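Local coordinates for hypothetical protein Cgl1923 (Corynebacterium glutamicum ATCC 13032, PDB 2P90) that is of unknown function but belongs to the PAC2 (proteasome assembly chaperone) family and may act in connection with a proteasome, at residues A122-V127 with K185-K190; M143-T148 with H200-V205; D161-Q166 with L218-D223; V167-R172 with E271-R276. One frame throughout, in Å; residues are numbered along the deposited sequence.

Contact 1 of 4, residues A122-V127 with K185-K190; sequences AVVDLV and KLLKDK
Val124 pushes its CG1 methyl into helix 179-189, meeting CD2 of Leu186 at 3.5 Å, and this pair is the tight part of the contact. The two side chains cross at about a right angle, and of the two leucine methyls CD2 does the touching. Leu187 adds a second apolar layer: its CD2 lies 4.2 Å from Val124 CG1 and 4.1 Å from CG2 of Val127, one helical turn further along. The leucine reaches both valines because its CG stands anti to the carbonyl carbon (chi1 -79°), which carries the branch toward helix 116-129.

The solvent side belongs to Lys190, an exposed residue just beyond the helix end, whose chain merely lies along Val124, with Lys190 CE 3.7 Å from Val124 CG2, and bends at chi4. Lys190 NZ remains 5.3 Å from Asp125 OD1, too far for a salt bridge, though the opposite charges probably attract weakly.

The short helical axes approach to 10.6 Å and cross at -51°, a wide spacing bridged by branched apolar side chains. Behind helix 116-129, Leu126 and Ala122 pack on Tyr9 of strand 9-11 and Phe61 of strand 54-61, while Lys185 and Lys188 of helix 179-189 touch Thr84 and Val83 of a second subunit.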
loop_
_atom_site.group_PDB
_atom_site.type_symbol
_atom_site.label_atom_id
_atom_site.label_comp_id
_atom_site.label_asym_id
_atom_site.label_seq_id
_atom_site.Cartn_x
_atom_site.Cartn_y
_atom_site.Cartn_z
ATOM N N ALA B 122 0.278 8.288 21.042
ATOM C CA ALA B 122 0.511 9.716 20.983
ATOM C C ALA B 122 -0.805 10.477 21.187
ATOM O O ALA B 122 -0.844 11.554 21.833
ATOM C CB ALA B 122 1.143 10.096 19.639
ATOM N N VAL B 123 -1.885 9.914 20.633
ATOM C CA VAL B 123 -3.179 10.536 20.793
ATOM C C VAL B 123 -3.679 10.472 22.254
ATOM O O VAL B 123 -4.216 11.471 22.771
ATOM C CB VAL B 123 -4.237 10.084 19.757
ATOM C CG1 VAL B 123 -5.580 10.724 20.104
ATOM C CG2 VAL B 123 -3.818 10.546 18.367
ATOM N N VAL B 124 -3.463 9.341 22.925
ATOM C CA VAL B 124 -3.810 9.307 24.326
ATOM C C VAL B 124 -2.967 10.238 25.195
ATOM O O VAL B 124 -3.517 10.836 26.099
ATOM C CB VAL B 124 -4.060 7.897 24.954
ATOM C CG1 VAL B 124 -4.546 6.897 23.930
ATOM C CG2 VAL B 124 -2.862 7.402 25.662
ATOM N N ASP B 125 -1.683 10.432 24.894
ATOM C CA ASP B 125 -0.917 11.430 25.651
ATOM C C ASP B 125 -1.482 12.836 25.463
ATOM O O ASP B 125 -1.345 13.686 26.350
ATOM C CB ASP B 125 0.567 11.485 25.275
ATOM C CG ASP B 125 1.289 10.163 25.471
ATOM O OD1 ASP B 125 0.940 9.374 26.410
ATOM O OD2 ASP B 125 2.216 9.931 24.650
ATOM N N LEU B 126 -2.072 13.085 24.290
ATOM C CA LEU B 126 -2.625 14.398 24.006
ATOM C C LEU B 126 -3.954 14.613 24.735
ATOM O O LEU B 126 -4.187 15.726 25.240
ATOM C CB LEU B 126 -2.744 14.673 22.497
ATOM C CG LEU B 126 -1.450 14.954 21.734
ATOM C CD1 LEU B 126 -1.675 14.890 20.223
ATOM C CD2 LEU B 126 -0.852 16.288 22.151
ATOM N N VAL B 127 -4.798 13.572 24.816
ATOM C CA VAL B 127 -6.031 13.703 25.570
ATOM C C VAL B 127 -5.791 13.933 27.078
ATOM O O VAL B 127 -6.522 14.721 27.715
ATOM C CB VAL B 127 -7.124 12.591 25.308
ATOM C CG1 VAL B 127 -6.989 11.932 23.953
ATOM C CG2 VAL B 127 -7.285 11.590 26.474
ATOM N N LYS B 185 -10.117 1.285 21.482
ATOM C CA LYS B 185 -9.766 0.200 22.382
ATOM C C LYS B 185 -8.739 0.604 23.439
ATOM O O LYS B 185 -8.839 0.179 24.576
ATOM C CB LYS B 185 -9.311 -1.039 21.612
ATOM C CG LYS B 185 -9.669 -2.331 22.344
ATOM C CD LYS B 185 -9.052 -3.556 21.703
ATOM C CE LYS B 185 -9.018 -4.720 22.704
ATOM N NZ LYS B 185 -8.288 -4.370 23.966
ATOM N N LEU B 186 -7.770 1.443 23.082
ATOM C CA LEU B 186 -6.753 1.870 24.053
ATOM C C LEU B 186 -7.299 2.862 25.119
ATOM O O LEU B 186 -6.860 2.873 26.280
ATOM C CB LEU B 186 -5.561 2.470 23.316
ATOM C CG LEU B 186 -4.336 2.922 24.107
ATOM C CD1 LEU B 186 -3.625 1.734 24.809
ATOM C CD2 LEU B 186 -3.374 3.659 23.197
ATOM N N LEU B 187 -8.239 3.703 24.703
ATOM C CA LEU B 187 -8.871 4.667 25.596
ATOM C C LEU B 187 -9.708 3.879 26.589
ATOM O O LEU B 187 -9.520 4.029 27.785
ATOM C CB LEU B 187 -9.698 5.713 24.819
ATOM C CG LEU B 187 -8.900 6.850 24.171
ATOM C CD1 LEU B 187 -9.642 7.594 23.061
ATOM C CD2 LEU B 187 -8.396 7.823 25.225
ATOM N N LYS B 188 -10.563 2.991 26.096
ATOM C CA LYS B 188 -11.278 2.050 26.956
ATOM C C LYS B 188 -10.340 1.362 27.976
ATOM O O LYS B 188 -10.486 1.566 29.193
ATOM C CB LYS B 188 -12.047 1.028 26.121
ATOM C CG LYS B 188 -12.743 -0.051 26.938
ATOM C CD LYS B 188 -13.442 -1.055 26.020
ATOM C CE LYS B 188 -12.461 -2.129 25.508
ATOM N NZ LYS B 188 -12.538 -3.436 26.280
ATOM N N ASP B 189 -9.369 0.591 27.480
ATOM C CA ASP B 189 -8.434 -0.144 28.322
ATOM C C ASP B 189 -7.720 0.751 29.325
ATOM O O ASP B 189 -7.276 0.288 30.370
ATOM C CB ASP B 189 -7.376 -0.851 27.460
ATOM C CG ASP B 189 -7.948 -1.969 26.607
ATOM O OD1 ASP B 189 -9.152 -2.273 26.742
ATOM O OD2 ASP B 189 -7.182 -2.549 25.796
ATOM N N LYS B 190 -7.564 2.025 29.011
ATOM C CA LYS B 190 -6.952 2.933 29.970
ATOM C C LYS B 190 -7.961 3.558 30.950
ATOM O O LYS B 190 -7.589 4.426 31.746
ATOM C CB LYS B 190 -6.154 4.023 29.251
ATOM C CG LYS B 190 -4.677 3.695 29.035
ATOM C CD LYS B 190 -4.080 4.618 27.979
ATOM C CE LYS B 190 -2.610 4.307 27.718
ATOM N NZ LYS B 190 -1.685 5.247 28.421
#

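Contact 2 of 4, residues M143-T148 with H200-V205; sequences MTVPHT and HVPHYV
The imidazole of His200 carries the methyl of Met143 over one face, CE lying 3.9 Å from the ring centroid in a CH-pi contact, with the sulfur above the same ring at a greater distance. A bend at chi2 (-61°) folds the methionine chain back over the ring. Over one face of His203 lies CD1 of its neighbour Tyr204, while Met143 O lies at its edge, where ND1 makes a weak bond to it. The side chains of His147 and Tyr204 cross at about a right angle, with ND1 at the tyrosine's edge and CZ at the imidazole's, and Thr148 CG2 covers one face of His147.

The Tyr204 hydroxyl is gripped twice by His147: the backbone N donates to OH at 2.9 Å, nearly straight at 166°, and ND1 pairs with the same OH at 2.9 Å. Two bonds hold the phenol oxygen, and the one at ND1 also fixes the rotation of the imidazole. In a parallel bridge of Met143 with Pro202, Met143 N donates to Val201 O at 2.6 Å and Met143 O accepts from His203 N at 2.8 Å. Pro202 CA makes a CA-H...O contact with Val145 O at 3.3 Å.

The bridge continues parallel pairing to the C-terminal ends of adjacent strands 134-143 and 194-202 of the mixed sheet, where the chain turns into loop and 3-10 segment. Helix 253-276 covers Pro146 and Tyr204 through Tyr266 and Leu262, and His147 meets His242 of helix 232-250.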
loop_
_atom_site.group_PDB
_atom_site.type_symbol
_atom_site.label_atom_id
_atom_site.label_comp_id
_atom_site.label_asym_id
_atom_site.label_seq_id
_atom_site.Cartn_x
_atom_site.Cartn_y
_atom_site.Cartn_z
ATOM N N MET B 143 -24.905 1.655 3.767
ATOM C CA MET B 143 -25.895 0.711 4.309
ATOM C C MET B 143 -27.091 0.508 3.384
ATOM O O MET B 143 -27.322 1.275 2.429
ATOM C CB MET B 143 -26.388 1.119 5.712
ATOM C CG MET B 143 -25.320 1.141 6.829
ATOM S SD MET B 143 -24.452 -0.425 7.230
ATOM C CE MET B 143 -23.857 0.031 8.851
ATOM N N THR B 144 -27.864 -0.521 3.704
ATOM C CA THR B 144 -29.086 -0.835 2.969
ATOM C C THR B 144 -30.211 -0.036 3.624
ATOM O O THR B 144 -31.019 -0.573 4.385
ATOM C CB THR B 144 -29.388 -2.357 2.982
ATOM O OG1 THR B 144 -29.325 -2.828 4.323
ATOM C CG2 THR B 144 -28.374 -3.126 2.146
ATOM N N VAL B 145 -30.185 1.267 3.344
ATOM C CA VAL B 145 -31.137 2.243 3.832
ATOM C C VAL B 145 -31.425 3.128 2.631
ATOM O O VAL B 145 -30.562 3.258 1.736
ATOM C CB VAL B 145 -30.587 3.101 5.028
ATOM C CG1 VAL B 145 -30.327 2.231 6.268
ATOM C CG2 VAL B 145 -29.342 3.935 4.646
ATOM N N PRO B 146 -32.641 3.712 2.572
ATOM C CA PRO B 146 -33.011 4.579 1.437
ATOM C C PRO B 146 -32.707 6.065 1.630
ATOM O O PRO B 146 -32.702 6.545 2.762
ATOM C CB PRO B 146 -34.528 4.375 1.337
ATOM C CG PRO B 146 -34.971 4.001 2.749
ATOM C CD PRO B 146 -33.759 3.527 3.522
ATOM N N HIS B 147 -32.512 6.798 0.531
ATOM C CA HIS B 147 -32.392 8.258 0.616
ATOM C C HIS B 147 -33.680 8.937 1.062
ATOM O O HIS B 147 -33.678 10.138 1.401
ATOM C CB HIS B 147 -31.893 8.880 -0.719
ATOM C CG HIS B 147 -32.919 8.902 -1.809
ATOM N ND1 HIS B 147 -33.114 7.840 -2.667
ATOM C CD2 HIS B 147 -33.792 9.867 -2.199
ATOM C CE1 HIS B 147 -34.071 8.143 -3.528
ATOM N NE2 HIS B 147 -34.499 9.366 -3.264
ATOM N N THR B 148 -34.777 8.173 1.052
ATOM C CA THR B 148 -36.128 8.694 1.333
ATOM C C THR B 148 -36.521 8.607 2.813
ATOM O O THR B 148 -37.662 8.867 3.169
ATOM C CB THR B 148 -37.193 7.962 0.478
ATOM O OG1 THR B 148 -36.991 6.552 0.599
ATOM C CG2 THR B 148 -37.097 8.360 -1.043
ATOM N N HIS B 200 -25.332 6.104 8.743
ATOM C CA HIS B 200 -25.665 5.099 7.738
ATOM C C HIS B 200 -26.047 5.785 6.459
ATOM O O HIS B 200 -26.946 6.620 6.469
ATOM C CB HIS B 200 -26.840 4.246 8.208
ATOM C CG HIS B 200 -26.525 3.413 9.408
ATOM N ND1 HIS B 200 -27.119 2.192 9.646
ATOM C CD2 HIS B 200 -25.652 3.611 10.422
ATOM C CE1 HIS B 200 -26.648 1.689 10.773
ATOM N NE2 HIS B 200 -25.744 2.526 11.254
ATOM N N VAL B 201 -25.361 5.462 5.363
ATOM C CA VAL B 201 -25.545 6.182 4.125
ATOM C C VAL B 201 -26.068 5.179 3.102
ATOM O O VAL B 201 -25.548 4.069 3.054
ATOM C CB VAL B 201 -24.184 6.795 3.668
ATOM C CG1 VAL B 201 -24.301 7.518 2.309
ATOM C CG2 VAL B 201 -23.579 7.705 4.783
ATOM N N PRO B 202 -27.118 5.544 2.311
ATOM C CA PRO B 202 -27.608 4.630 1.273
ATOM C C PRO B 202 -26.424 4.147 0.459
ATOM O O PRO B 202 -25.638 4.961 0.014
ATOM C CB PRO B 202 -28.530 5.518 0.425
ATOM C CG PRO B 202 -28.983 6.556 1.346
ATOM C CD PRO B 202 -27.911 6.793 2.343
ATOM N N HIS B 203 -26.277 2.838 0.299
ATOM C CA HIS B 203 -25.096 2.295 -0.355
ATOM C C HIS B 203 -24.972 2.807 -1.778
ATOM O O HIS B 203 -23.855 3.014 -2.263
ATOM C CB HIS B 203 -25.088 0.751 -0.334
ATOM C CG HIS B 203 -26.176 0.139 -1.151
ATOM N ND1 HIS B 203 -27.498 0.154 -0.761
ATOM C CD2 HIS B 203 -26.148 -0.471 -2.361
ATOM C CE1 HIS B 203 -28.239 -0.429 -1.693
ATOM N NE2 HIS B 203 -27.443 -0.814 -2.675
ATOM N N TYR B 204 -26.106 3.030 -2.447
ATOM C CA TYR B 204 -26.083 3.308 -3.894
ATOM C C TYR B 204 -25.722 4.759 -4.178
ATOM O O TYR B 204 -25.578 5.165 -5.337
ATOM C CB TYR B 204 -27.429 2.942 -4.539
ATOM C CG TYR B 204 -28.623 3.584 -3.865
ATOM C CD1 TYR B 204 -29.209 2.994 -2.733
ATOM C CD2 TYR B 204 -29.176 4.771 -4.348
ATOM C CE1 TYR B 204 -30.299 3.563 -2.105
ATOM C CE2 TYR B 204 -30.281 5.361 -3.705
ATOM C CZ TYR B 204 -30.838 4.739 -2.590
ATOM O OH TYR B 204 -31.918 5.289 -1.931
ATOM N N VAL B 205 -25.585 5.538 -3.100
ATOM C CA VAL B 205 -25.236 6.951 -3.169
ATOM C C VAL B 205 -23.905 7.261 -2.434
ATOM O O VAL B 205 -23.467 8.422 -2.341
ATOM C CB VAL B 205 -26.428 7.793 -2.616
ATOM C CG1 VAL B 205 -26.254 8.111 -1.113
ATOM C CG2 VAL B 205 -26.604 9.028 -3.450
#

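Contact 3 of 4, residues D161-Q166 with L218-D223; sequences DRLKDQ and LQSIAD
The side chains of Leu163 and Asp223 cross at about a right angle where a loop following strand 153-157, at the margin of the mixed sheet, is held against helix 211-225 in this alpha/beta fold. The first shell centres on one leucine methyl. Leu163 CD1 lies 3.4 Å from the Ser220 backbone oxygen and 3.7 Å from Ser220 CB, and it also meets the Asp223 carboxylate, so an apolar group fills the angle between a helix carbonyl and an acid one turn later. The other methyl of Leu163, CD2, stays more distant from Ser220 CB, at 4.2 Å.

Asp223 extends from the helix with its CG opposite the backbone N (chi1 170°), which brings the carboxylate across to the loop. There OD2 accepts a weak bond from Lys164 N, at 3.5 Å and with an N-H...O angle of 144°. Lys164 CB is also within 3.9 Å of Asp223 OD2, whereas the lysine's end leads away from the helix.

A second shell sets these groups in place. Ser220 OG is bonded to Lys216 O one turn earlier, turning the serine's polar end to its own helix, and Ser220 O is also an acceptor for Ser224 OG. The loop is tied down by salt bridges on either side of Leu163 in the sequence: Arg162 to Glu133, and Asp165 to Lys216 of helix 211-225. Val153, on strand 153-157, packs against both Leu163 and Ser220. The shortest approach across the two segments is that of Leu163 CD1 to Asp223 OD2, 3.3 Å.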
loop_
_atom_site.group_PDB
_atom_site.type_symbol
_atom_site.label_atom_id
_atom_site.label_comp_id
_atom_site.label_asym_id
_atom_site.label_seq_id
_atom_site.Cartn_x
_atom_site.Cartn_y
_atom_site.Cartn_z
ATOM N N ASP B 161 -24.379 6.782 25.997
ATOM C CA ASP B 161 -25.539 7.300 26.725
ATOM C C ASP B 161 -25.811 8.762 26.410
ATOM O O ASP B 161 -26.949 9.182 26.416
ATOM C CB ASP B 161 -25.305 7.120 28.232
ATOM C CG ASP B 161 -23.802 7.141 28.599
ATOM O OD1 ASP B 161 -23.160 6.052 28.633
ATOM O OD2 ASP B 161 -23.253 8.252 28.818
ATOM N N ARG B 162 -24.765 9.526 26.110
ATOM C CA ARG B 162 -24.887 10.961 25.837
ATOM C C ARG B 162 -25.508 11.274 24.478
ATOM O O ARG B 162 -25.727 12.441 24.154
ATOM C CB ARG B 162 -23.520 11.644 25.936
ATOM C CG ARG B 162 -22.666 11.130 27.062
ATOM C CD ARG B 162 -21.357 11.849 27.096
ATOM N NE ARG B 162 -20.556 11.406 28.225
ATOM C CZ ARG B 162 -19.547 12.101 28.722
ATOM N NH1 ARG B 162 -19.226 13.270 28.184
ATOM N NH2 ARG B 162 -18.858 11.634 29.752
ATOM N N LEU B 163 -25.771 10.243 23.683
ATOM C CA LEU B 163 -26.451 10.434 22.410
ATOM C C LEU B 163 -27.885 9.911 22.436
ATOM O O LEU B 163 -28.120 8.705 22.358
ATOM C CB LEU B 163 -25.673 9.811 21.251
ATOM C CG LEU B 163 -26.274 10.199 19.900
ATOM C CD1 LEU B 163 -26.075 11.681 19.668
ATOM C CD2 LEU B 163 -25.730 9.366 18.768
ATOM N N LYS B 164 -28.828 10.854 22.517
ATOM C CA LYS B 164 -30.263 10.600 22.655
ATOM C C LYS B 164 -30.846 9.833 21.457
ATOM O O LYS B 164 -31.452 8.774 21.617
ATOM C CB LYS B 164 -30.984 11.944 22.851
ATOM C CG LYS B 164 -32.393 11.881 23.424
ATOM C CD LYS B 164 -32.400 11.877 24.970
ATOM C CE LYS B 164 -33.760 12.336 25.536
ATOM N NZ LYS B 164 -34.899 11.529 25.006
ATOM N N ASP B 165 -30.658 10.367 20.257
ATOM C CA ASP B 165 -31.162 9.702 19.067
ATOM C C ASP B 165 -30.088 8.869 18.365
ATOM O O ASP B 165 -29.125 9.401 17.800
ATOM C CB ASP B 165 -31.777 10.708 18.098
ATOM C CG ASP B 165 -32.330 10.046 16.851
ATOM O OD1 ASP B 165 -32.958 8.963 16.968
ATOM O OD2 ASP B 165 -32.128 10.604 15.753
ATOM N N GLN B 166 -30.280 7.554 18.394
ATOM C CA GLN B 166 -29.314 6.607 17.871
ATOM C C GLN B 166 -29.969 5.236 17.830
ATOM O O GLN B 166 -30.111 4.574 18.862
ATOM C CB GLN B 166 -28.057 6.609 18.747
ATOM C CG GLN B 166 -27.497 5.242 19.084
ATOM C CD GLN B 166 -27.269 5.045 20.579
ATOM O OE1 GLN B 166 -26.365 4.319 20.976
ATOM N NE2 GLN B 166 -28.090 5.690 21.409
ATOM N N LEU B 218 -22.783 15.769 12.568
ATOM C CA LEU B 218 -22.539 17.007 13.268
ATOM C C LEU B 218 -23.585 17.274 14.381
ATOM O O LEU B 218 -23.225 17.665 15.502
ATOM C CB LEU B 218 -22.426 18.169 12.277
ATOM C CG LEU B 218 -21.156 18.225 11.413
ATOM C CD1 LEU B 218 -21.132 19.477 10.561
ATOM C CD2 LEU B 218 -19.895 18.165 12.296
ATOM N N GLN B 219 -24.867 17.033 14.093
ATOM C CA GLN B 219 -25.886 17.223 15.115
ATOM C C GLN B 219 -25.784 16.179 16.236
ATOM O O GLN B 219 -26.110 16.467 17.379
ATOM C CB GLN B 219 -27.317 17.446 14.528
ATOM C CG GLN B 219 -27.978 16.306 13.765
ATOM C CD GLN B 219 -29.050 16.794 12.739
ATOM O OE1 GLN B 219 -29.370 17.994 12.637
ATOM N NE2 GLN B 219 -29.592 15.848 11.967
ATOM N N SER B 220 -25.253 14.995 15.929
ATOM C CA SER B 220 -24.999 14.012 16.988
ATOM C C SER B 220 -23.897 14.503 17.938
ATOM O O SER B 220 -23.958 14.292 19.147
ATOM C CB SER B 220 -24.640 12.650 16.408
ATOM O OG SER B 220 -25.619 12.245 15.481
ATOM N N ILE B 221 -22.902 15.160 17.362
ATOM C CA ILE B 221 -21.816 15.777 18.103
ATOM C C ILE B 221 -22.297 16.997 18.889
ATOM O O ILE B 221 -22.001 17.114 20.077
ATOM C CB ILE B 221 -20.692 16.190 17.131
ATOM C CG1 ILE B 221 -19.946 14.957 16.629
ATOM C CG2 ILE B 221 -19.729 17.170 17.780
ATOM C CD1 ILE B 221 -19.251 15.233 15.337
ATOM N N ALA B 222 -23.018 17.906 18.231
ATOM C CA ALA B 222 -23.609 19.060 18.924
ATOM C C ALA B 222 -24.432 18.617 20.149
ATOM O O ALA B 222 -24.297 19.191 21.229
ATOM C CB ALA B 222 -24.431 19.910 17.969
ATOM N N ASP B 223 -25.206 17.542 19.974
ATOM C CA ASP B 223 -26.089 16.960 20.991
ATOM C C ASP B 223 -25.311 16.431 22.189
ATOM O O ASP B 223 -25.599 16.794 23.317
ATOM C CB ASP B 223 -26.983 15.872 20.327
ATOM C CG ASP B 223 -27.781 15.000 21.330
ATOM O OD1 ASP B 223 -28.026 15.421 22.500
ATOM O OD2 ASP B 223 -28.209 13.874 20.927
#

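Contact 4 of 4, residues V167-R172 with E271-R276; sequences VSLDTR and ERYRNR
Tyr273 swings its ring off helix 253-276 with CG opposite the backbone N (chi1 -166°), and Leu169 does likewise from the loop (chi1 -152°); with both extended this way, the two side chains pass in opposite directions. Ring and leucine are brought alongside rather than face on: Leu169 CB lies at the ring edge, 3.4 Å from Tyr273 CD1, and Leu169 CD2 is 3.5 Å from the same carbon.

A face of the phenol is taken by Val167. Val167 CA sits 3.9 Å from the centroid of the Tyr273 ring, 16° off the normal, which makes a CH-pi contact from a backbone C-H displaced toward the ring's rim. Val167 CG1 reaches the root of the ring, 4.1 Å from Tyr273 CG. The loop backbone therefore wraps the tyrosine, passing from above its face at Val167 to its edge at Leu169. An inverse gamma turn centred on Ser168 makes this change of direction, with a weak bond from Leu169 N to Val167 O, and Ser168 OG is held by Gln166.

Arg276, one turn after Tyr273, crosses Leu169 at about a right angle. Its guanidinium presents an edge, with Arg276 NH1 3.3 Å from Leu169 CD2, while the aliphatic Arg276 CD lies 3.6 Å from Leu169 CD2.

His277 stacks on Tyr273 and also touches Leu169, and Asn81 of a second subunit makes a weak bond to Ser168 O. An inverse gamma turn thus bends the loop round an aromatic side chain of helix 253-276, joining that C-terminal helix to the loop before strand 173-175 on the surface.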
loop_
_atom_site.group_PDB
_atom_site.type_symbol
_atom_site.label_atom_id
_atom_site.label_comp_id
_atom_site.label_asym_id
_atom_site.label_seq_id
_atom_site.Cartn_x
_atom_site.Cartn_y
_atom_site.Cartn_z
ATOM N N VAL B 167 -30.375 4.836 16.625
ATOM C CA VAL B 167 -31.121 3.604 16.369
ATOM C C VAL B 167 -30.184 2.374 16.391
ATOM O O VAL B 167 -30.287 1.463 15.556
ATOM C CB VAL B 167 -31.990 3.763 15.054
ATOM C CG1 VAL B 167 -32.447 2.421 14.481
ATOM C CG2 VAL B 167 -33.233 4.676 15.315
ATOM N N SER B 168 -29.300 2.352 17.397
ATOM C CA SER B 168 -28.149 1.428 17.471
ATOM C C SER B 168 -28.430 0.060 18.098
ATOM O O SER B 168 -27.723 -0.364 19.024
ATOM C CB SER B 168 -27.009 2.090 18.230
ATOM O OG SER B 168 -27.321 2.143 19.599
ATOM N N LEU B 169 -29.459 -0.617 17.589
ATOM C CA LEU B 169 -29.798 -1.972 18.012
ATOM C C LEU B 169 -28.741 -2.902 17.406
ATOM O O LEU B 169 -28.785 -3.229 16.205
ATOM C CB LEU B 169 -31.228 -2.345 17.566
ATOM C CG LEU B 169 -32.126 -3.365 18.303
ATOM C CD1 LEU B 169 -32.046 -3.287 19.840
ATOM C CD2 LEU B 169 -33.598 -3.228 17.829
ATOM N N ASP B 170 -27.783 -3.303 18.246
ATOM C CA ASP B 170 -26.592 -3.970 17.775
ATOM C C ASP B 170 -26.406 -5.383 18.354
ATOM O O ASP B 170 -27.063 -5.771 19.324
ATOM C CB ASP B 170 -25.359 -3.085 18.053
ATOM C CG ASP B 170 -24.904 -2.237 16.823
ATOM O OD1 ASP B 170 -25.747 -1.766 16.012
ATOM O OD2 ASP B 170 -23.670 -2.018 16.701
ATOM N N THR B 171 -25.509 -6.133 17.704
ATOM C CA THR B 171 -25.087 -7.476 18.083
ATOM C C THR B 171 -23.562 -7.591 17.899
ATOM O O THR B 171 -22.844 -6.585 17.975
ATOM C CB THR B 171 -25.803 -8.544 17.232
ATOM O OG1 THR B 171 -25.510 -8.331 15.843
ATOM C CG2 THR B 171 -27.334 -8.501 17.460
ATOM N N ARG B 172 -23.072 -8.804 17.652
ATOM C CA ARG B 172 -21.641 -9.042 17.454
ATOM C C ARG B 172 -21.225 -8.925 15.992
ATOM O O ARG B 172 -21.771 -9.631 15.129
ATOM C CB ARG B 172 -21.247 -10.426 17.951
ATOM C CG ARG B 172 -19.816 -10.783 17.629
ATOM C CD ARG B 172 -19.522 -12.219 17.932
ATOM N NE ARG B 172 -18.118 -12.403 18.296
ATOM C CZ ARG B 172 -17.140 -12.670 17.431
ATOM N NH1 ARG B 172 -17.400 -12.785 16.126
ATOM N NH2 ARG B 172 -15.899 -12.821 17.876
ATOM N N GLU B 271 -39.856 -0.050 13.752
ATOM C CA GLU B 271 -40.841 -0.700 14.640
ATOM C C GLU B 271 -40.158 -1.596 15.658
ATOM O O GLU B 271 -40.385 -1.465 16.839
ATOM C CB GLU B 271 -41.856 -1.512 13.848
ATOM C CG GLU B 271 -42.735 -0.650 12.974
ATOM C CD GLU B 271 -43.835 -1.416 12.244
ATOM O OE1 GLU B 271 -44.430 -2.363 12.824
ATOM O OE2 GLU B 271 -44.138 -1.020 11.094
ATOM N N ARG B 272 -39.284 -2.485 15.214
ATOM C CA ARG B 272 -38.640 -3.357 16.177
ATOM C C ARG B 272 -37.896 -2.554 17.243
ATOM O O ARG B 272 -37.973 -2.871 18.434
ATOM C CB ARG B 272 -37.774 -4.406 15.484
ATOM C CG ARG B 272 -38.633 -5.471 14.808
ATOM C CD ARG B 272 -37.842 -6.604 14.166
ATOM N NE ARG B 272 -37.142 -6.143 12.975
ATOM C CZ ARG B 272 -37.684 -5.911 11.771
ATOM N NH1 ARG B 272 -38.968 -6.115 11.532
ATOM N NH2 ARG B 272 -36.912 -5.465 10.786
ATOM N N TYR B 273 -37.240 -1.476 16.804
ATOM C CA TYR B 273 -36.441 -0.633 17.678
ATOM C C TYR B 273 -37.233 0.072 18.788
ATOM O O TYR B 273 -36.812 0.066 19.940
ATOM C CB TYR B 273 -35.589 0.386 16.876
ATOM C CG TYR B 273 -34.523 0.996 17.760
ATOM C CD1 TYR B 273 -33.355 0.295 18.027
ATOM C CD2 TYR B 273 -34.724 2.238 18.393
ATOM C CE1 TYR B 273 -32.377 0.805 18.860
ATOM C CE2 TYR B 273 -33.747 2.772 19.254
ATOM C CZ TYR B 273 -32.573 2.041 19.482
ATOM O OH TYR B 273 -31.568 2.520 20.333
ATOM N N ARG B 274 -38.358 0.684 18.449
ATOM C CA ARG B 274 -39.159 1.370 19.457
ATOM C C ARG B 274 -39.873 0.400 20.386
ATOM O O ARG B 274 -40.053 0.668 21.579
ATOM C CB ARG B 274 -40.145 2.365 18.832
ATOM C CG ARG B 274 -40.546 2.051 17.430
ATOM C CD ARG B 274 -41.660 3.029 16.928
ATOM N NE ARG B 274 -42.496 2.469 15.837
ATOM C CZ ARG B 274 -43.791 2.161 15.958
ATOM N NH1 ARG B 274 -44.426 2.376 17.109
ATOM N NH2 ARG B 274 -44.459 1.656 14.923
ATOM N N ASN B 275 -40.272 -0.741 19.839
ATOM C CA ASN B 275 -40.806 -1.796 20.661
ATOM C C ASN B 275 -39.812 -2.213 21.743
ATOM O O ASN B 275 -40.191 -2.404 22.893
ATOM C CB ASN B 275 -41.169 -3.002 19.812
ATOM C CG ASN B 275 -42.296 -3.786 20.403
ATOM O OD1 ASN B 275 -42.105 -4.603 21.317
ATOM N ND2 ASN B 275 -43.489 -3.529 19.913
ATOM N N ARG B 276 -38.539 -2.352 21.370
ATOM C CA ARG B 276 -37.500 -2.732 22.329
ATOM C C ARG B 276 -36.969 -1.543 23.147
ATOM O O ARG B 276 -36.265 -1.740 24.129
ATOM C CB ARG B 276 -36.351 -3.462 21.630
ATOM C CG ARG B 276 -36.699 -4.865 21.093
ATOM C CD ARG B 276 -35.749 -5.241 19.963
ATOM N NE ARG B 276 -35.849 -6.630 19.530
ATOM C CZ ARG B 276 -35.395 -7.102 18.363
ATOM N NH1 ARG B 276 -34.816 -6.297 17.464
ATOM N NH2 ARG B 276 -35.543 -8.389 18.079
#

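Contact 1 is the buried one, contacts 2 and 3 are partly buried, and contact 4 lies on the surface. Chemistry follows place: contact 1 joins two helices by aliphatic methyls, contact 2 extends the pairing of adjacent strands with backbone and histidine-tyrosine bonds, contact 3 mixes a leucine with a weak bond to a carboxylate, and contact 4 wraps a tyrosine at face and edge. Contacts 3 and 4 share the loop between strands 153-157 and 173-175 and touch directly, through a probable hydrogen bond of 2.9 Å between Gln166 O and Tyr273 OH. Contacts 1 and 2 lie on opposite sides of the chain's centre, about 33 Å apart between centres; contacts 1 and 4 both meet the second subunit.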